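Side-chain contacts in 5-carboxyvanillate decarboxylase (Sphingomonas paucimobilis, PDB 4L6D), which probably catalyses the manganese-dependent decarboxylation of 5-carboxyvanillate to vanillate, using an amidohydrolase-type TIM barrel: residues T88-A93 against P119-S124; V81-A86 against H174-S179. All blocks are in the same frame, centred on the assembly; numbering follows the deposited sequence.

In the fold
The two contacts lie on the same side of the chain's centre, with their centres about 12 Å apart, in the amidohydrolase barrel. Along the chain, 81-86 comes first, then 88-93, 119-124 and finally 174-179, so both segments of contact 1 lie between those of contact 2. Contact 1 joins two neighbouring outer helices, 86-106 and 122-134, near their N-terminal ends. Contact 2 brings together the loops that follow strands 71-76 and 171-174. They meet at Gln-120 NE2, which probably hydrogen-bonds to Phe-84 O (2.9 Å) and Val-81 O (3.0 Å). Gln-120 thus ties contact 1 to the 81-86 loop, which in turn packs on the segment that begins with the manganese ligand His-174.

Contact 1 (T88-A93 against P119-S124); sequences TGTRLA and PQDPAS. With VNL (4-hydroxy-3-methoxybenzoate), chain K.
Thr-90 OG1, close to Asp-121, is held by two polar partners, Ala-86 O and water 1. It donates to the carbonyl of Ala-86, one helical turn earlier, while water 1 donates to Thr-90 OG1 at 2.8 Å. The same water donates to Asp-121 O at 3.1 Å, making a bridge between two adjacent outer helices of the TIM barrel, 86-106 and 122-134. No direct hydrogen bond spans the segments, and only 125 Å² is buried, so they meet through one water and a few van der Waals contacts. Thr-90 OG1 passes Asp-121 CB at 4.0 Å. With OG1 beside the backbone N (chi1 -59°), the methyl Thr-90 CG2 is left anti to that N, and it meets Ser-124 CB at 4.0 Å. Thr-90 CG2 also lies 3.6 Å from CM1 of a vanillate apart from the manganese site, lined by Thr-90, Arg-91 and Arg-94, the last of which hydrogen-bonds to it. One residue earlier, Gly-89 lets the amide of Gln-120 come close: Gln-120 NE2 sits 4.2 Å from Gly-89 CA while bonding to the carbonyls of Phe-84 and Val-81. Asp-121 is the N-cap of helix 122-134. Ser-124 N reaches Asp-121 OD1 nearly straight (169° at the hydrogen), and Ser-124 OG donates to the other carboxylate oxygen, Asp-121 OD2, at 2.7 Å, approaching from 56° above the carboxylate plane.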
# COMPACT_ATOMS: atom_id res chain seq x y z
N THR A 88 -0.57 -0.13 -33.37
CA THR A 88 0.38 -1.20 -33.09
C THR A 88 -0.12 -2.09 -31.96
O THR A 88 -0.07 -3.31 -32.04
CB THR A 88 1.77 -0.63 -32.74
OG1 THR A 88 2.25 0.14 -33.85
CG2 THR A 88 2.75 -1.75 -32.42
N GLY A 89 -0.59 -1.46 -30.89
CA GLY A 89 -1.11 -2.21 -29.75
C GLY A 89 -2.30 -3.07 -30.14
O GLY A 89 -2.41 -4.22 -29.72
N THR A 90 -3.20 -2.50 -30.93
CA THR A 90 -4.40 -3.21 -31.36
C THR A 90 -4.05 -4.44 -32.20
O THR A 90 -4.53 -5.54 -31.93
CB THR A 90 -5.34 -2.29 -32.14
OG1 THR A 90 -5.71 -1.19 -31.30
CG2 THR A 90 -6.60 -3.04 -32.57
N ARG A 91 -3.17 -4.26 -33.19
CA ARG A 91 -2.74 -5.37 -34.01
C ARG A 91 -2.03 -6.45 -33.19
O ARG A 91 -2.30 -7.64 -33.35
CB ARG A 91 -1.81 -4.88 -35.13
CG ARG A 91 -1.39 -5.98 -36.10
CD ARG A 91 -0.56 -5.41 -37.24
NE ARG A 91 0.53 -4.60 -36.72
CZ ARG A 91 1.71 -5.09 -36.35
NH1 ARG A 91 1.96 -6.39 -36.47
NH2 ARG A 91 2.64 -4.28 -35.86
N LEU A 92 -1.13 -6.04 -32.31
CA LEU A 92 -0.38 -7.03 -31.54
C LEU A 92 -1.24 -7.76 -30.52
O LEU A 92 -1.00 -8.93 -30.23
CB LEU A 92 0.85 -6.40 -30.88
CG LEU A 92 1.95 -6.06 -31.89
CD1 LEU A 92 3.07 -5.33 -31.17
CD2 LEU A 92 2.45 -7.34 -32.59
N ALA A 93 -2.24 -7.08 -29.97
CA ALA A 93 -3.13 -7.76 -29.04
C ALA A 93 -3.89 -8.85 -29.77
O ALA A 93 -4.04 -9.96 -29.27
CB ALA A 93 -4.10 -6.78 -28.37
N PRO A 119 -6.06 -0.81 -24.55
CA PRO A 119 -7.01 0.22 -24.09
C PRO A 119 -6.70 1.60 -24.65
O PRO A 119 -7.51 2.50 -24.45
CB PRO A 119 -6.80 0.23 -22.56
CG PRO A 119 -6.01 -0.97 -22.23
CD PRO A 119 -5.21 -1.31 -23.46
N GLN A 120 -5.54 1.77 -25.31
CA GLN A 120 -5.23 2.99 -26.07
C GLN A 120 -6.36 3.35 -27.04
O GLN A 120 -6.54 4.52 -27.39
CB GLN A 120 -3.95 2.80 -26.91
CG GLN A 120 -2.66 2.49 -26.17
CD GLN A 120 -2.39 1.01 -26.09
OE1 GLN A 120 -3.20 0.25 -25.56
NE2 GLN A 120 -1.23 0.58 -26.59
N ASP A 121 -7.07 2.32 -27.52
CA ASP A 121 -8.18 2.49 -28.45
C ASP A 121 -9.36 1.71 -27.87
O ASP A 121 -9.53 0.55 -28.18
CB ASP A 121 -7.80 1.94 -29.82
CG ASP A 121 -8.91 2.06 -30.86
OD1 ASP A 121 -10.08 2.37 -30.52
OD2 ASP A 121 -8.63 1.82 -32.05
N PRO A 122 -10.17 2.36 -27.03
CA PRO A 122 -11.23 1.65 -26.32
C PRO A 122 -12.26 0.99 -27.23
O PRO A 122 -12.69 -0.13 -26.92
CB PRO A 122 -11.89 2.76 -25.49
CG PRO A 122 -10.75 3.69 -25.19
CD PRO A 122 -9.96 3.72 -26.49
N ALA A 123 -12.63 1.64 -28.32
CA ALA A 123 -13.63 1.07 -29.21
C ALA A 123 -13.12 -0.19 -29.91
O ALA A 123 -13.85 -1.18 -30.02
CB ALA A 123 -14.12 2.10 -30.23
N SER A 124 -11.87 -0.18 -30.36
CA SER A 124 -11.28 -1.38 -30.96
C SER A 124 -11.06 -2.47 -29.91
O SER A 124 -11.23 -3.65 -30.20
CB SER A 124 -9.96 -1.08 -31.69
OG SER A 124 -10.16 -0.26 -32.83
C1 VNL K . -4.99 -5.36 -37.16
CO1 VNL K . -5.47 -4.66 -36.04
CO2 VNL K . -4.39 -4.69 -38.25
CM1 VNL K . -5.37 -3.26 -35.98
CM2 VNL K . -4.27 -3.30 -38.21
OM VNL K . -3.70 -2.55 -39.21
CZ VNL K . -4.77 -2.56 -37.03
CC VNL K . -5.11 -6.86 -37.21
CV VNL K . -3.07 -3.20 -40.34
O1 VNL K . -5.91 -7.44 -36.43
O2 VNL K . -4.42 -7.48 -38.05
O3 VNL K . -4.68 -1.19 -37.06
O HOH W 1 -7.64 -1.68 -29.33

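Contact 2 (V81-A86 against H174-S179); sequences VQMFDA and HPRAPS. With MN (manganese (II) ion), chain I; VNL (4-hydroxy-3-methoxybenzoate), chain J.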
# COMPACT_ATOMS: atom_id res chain seq x y z
N VAL A 81 0.70 -5.03 -24.37
CA VAL A 81 0.78 -4.21 -25.58
C VAL A 81 0.53 -2.74 -25.28
O VAL A 81 0.36 -1.93 -26.20
CB VAL A 81 -0.23 -4.67 -26.67
CG1 VAL A 81 0.03 -6.13 -27.05
CG2 VAL A 81 -1.67 -4.47 -26.20
N GLN A 82 0.54 -2.39 -24.00
CA GLN A 82 0.11 -1.07 -23.57
C GLN A 82 1.11 0.06 -23.79
O GLN A 82 0.74 1.22 -23.72
CB GLN A 82 -0.32 -1.11 -22.11
CG GLN A 82 -1.60 -1.90 -21.90
CD GLN A 82 -1.71 -2.39 -20.48
OE1 GLN A 82 -1.51 -3.58 -20.20
NE2 GLN A 82 -2.02 -1.48 -19.56
N MET A 83 2.37 -0.27 -24.07
CA MET A 83 3.36 0.78 -24.32
C MET A 83 3.38 1.30 -25.75
O MET A 83 3.96 2.34 -26.03
CB MET A 83 4.77 0.33 -23.94
CG MET A 83 4.90 -0.07 -22.48
SD MET A 83 6.61 -0.29 -21.98
CE MET A 83 7.14 1.42 -21.84
N PHE A 84 2.74 0.56 -26.67
CA PHE A 84 2.79 0.89 -28.09
C PHE A 84 1.76 1.95 -28.47
O PHE A 84 0.84 2.24 -27.70
CB PHE A 84 2.55 -0.38 -28.92
CG PHE A 84 3.45 -1.53 -28.55
CD1 PHE A 84 4.82 -1.37 -28.50
CD2 PHE A 84 2.92 -2.78 -28.25
CE1 PHE A 84 5.65 -2.42 -28.16
CE2 PHE A 84 3.75 -3.84 -27.91
CZ PHE A 84 5.11 -3.66 -27.86
N ASP A 85 1.89 2.52 -29.66
CA ASP A 85 0.83 3.39 -30.16
C ASP A 85 -0.45 2.57 -30.37
O ASP A 85 -0.41 1.33 -30.34
CB ASP A 85 1.24 4.11 -31.44
CG ASP A 85 1.60 3.16 -32.56
OD1 ASP A 85 0.73 2.38 -32.99
OD2 ASP A 85 2.75 3.22 -33.04
N ALA A 86 -1.57 3.25 -30.57
CA ALA A 86 -2.86 2.56 -30.62
C ALA A 86 -2.96 1.48 -31.71
O ALA A 86 -3.39 0.37 -31.42
CB ALA A 86 -3.99 3.58 -30.78
N HIS A 174 -3.08 -7.03 -13.68
CA HIS A 174 -1.71 -7.35 -13.31
C HIS A 174 -0.95 -6.04 -13.12
O HIS A 174 -1.34 -5.02 -13.66
CB HIS A 174 -1.10 -8.16 -14.45
CG HIS A 174 0.26 -8.72 -14.17
ND1 HIS A 174 1.41 -7.98 -14.34
CD2 HIS A 174 0.64 -9.93 -13.72
CE1 HIS A 174 2.45 -8.73 -14.01
NE2 HIS A 174 2.01 -9.91 -13.63
N PRO A 175 0.15 -6.04 -12.34
CA PRO A 175 0.91 -4.79 -12.25
C PRO A 175 1.67 -4.39 -13.53
O PRO A 175 1.87 -5.16 -14.46
CB PRO A 175 1.93 -5.07 -11.13
CG PRO A 175 1.32 -6.20 -10.35
CD PRO A 175 0.58 -7.03 -11.34
N ARG A 176 2.06 -3.12 -13.55
CA ARG A 176 3.21 -2.67 -14.33
C ARG A 176 3.88 -1.63 -13.44
O ARG A 176 3.43 -1.39 -12.32
CB ARG A 176 2.81 -2.12 -15.70
CG ARG A 176 1.86 -0.93 -15.64
CD ARG A 176 1.48 -0.42 -17.01
NE ARG A 176 2.60 0.22 -17.70
CZ ARG A 176 2.46 0.93 -18.81
NH1 ARG A 176 1.26 1.06 -19.36
NH2 ARG A 176 3.53 1.49 -19.37
N ALA A 177 4.95 -1.02 -13.92
CA ALA A 177 5.62 -0.02 -13.10
C ALA A 177 4.73 1.20 -12.86
O ALA A 177 3.88 1.54 -13.70
CB ALA A 177 6.93 0.41 -13.77
N PRO A 178 4.92 1.87 -11.71
CA PRO A 178 4.26 3.15 -11.42
C PRO A 178 4.18 4.09 -12.62
O PRO A 178 5.18 4.32 -13.31
CB PRO A 178 5.16 3.74 -10.33
CG PRO A 178 5.58 2.50 -9.55
CD PRO A 178 5.74 1.40 -10.57
N SER A 179 2.99 4.63 -12.85
CA SER A 179 2.76 5.57 -13.95
C SER A 179 3.50 6.88 -13.72
O SER A 179 4.09 7.11 -12.66
CB SER A 179 1.27 5.90 -14.07
OG SER A 179 0.89 6.84 -13.07
MN MN I . 3.20 -11.48 -12.64
C1 VNL J . 8.68 -9.36 -12.44
CO1 VNL J . 7.96 -10.14 -11.52
CO2 VNL J . 8.10 -8.92 -13.64
CM1 VNL J . 6.63 -10.50 -11.79
CM2 VNL J . 6.77 -9.25 -13.92
OM VNL J . 6.12 -8.87 -15.07
CZ VNL J . 6.02 -10.08 -12.97
CC VNL J . 10.12 -9.01 -12.15
CV VNL J . 6.79 -8.05 -16.05
O1 VNL J . 10.76 -9.63 -11.25
O2 VNL J . 10.69 -8.15 -12.86
O3 VNL J . 4.87 -10.64 -13.46
O HOH W 2 0.69 2.91 -21.57
O HOH W 3 2.72 -12.93 -14.22
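Arg-176 sends its side chain across to Gln-82 and Met-83, bringing together loops at the ends of two parallel strands of the barrel. From CB, the chain starts with CG wedged between the backbone N and the carbonyl carbon (chi1 59°). It runs straight through CG to CD and then bends about the CG-CD bond, which swings the guanidinium over the turn at 81-84. There NE forms a salt bridge with Asp-32, whose other carboxylate oxygen accepts from Ala-177 N. Arg-176 NH1 lies 3.8 Å from Gln-82 CB, and Arg-176 NH2 is 3.7 Å from Met-83 CG; both carbons approach the flat group obliquely. The Gln-82 amide is turned 85° from the guanidinium plane, and its OE1 bonds instead to Asn-144 N. Arg-176 NH1 further donates to His-146 O and, at the guanidinium edge, to water 2 at 2.9 Å. Water 2 donates in turn to Gln-82 O at 2.7 Å, a water bridge between segments that share no direct hydrogen bond. Two residues before Arg-176, His-174 ND1 donates to Pro-175 O (2.9 Å, 154° at the hydrogen), which helps fix the ring's rotation. His-174 NE2 binds manganese at 2.2 Å, alongside Glu-8, Asp-297, water 3 and the vanillate oxygen O3. The buried guanidinium, its charge probably balanced by Asp-32 and its N-H groups shared with His-146 O and water 2, therefore meets the 81-84 turn through carbon and one water, next to the strand end that carries the metal ligand His-174.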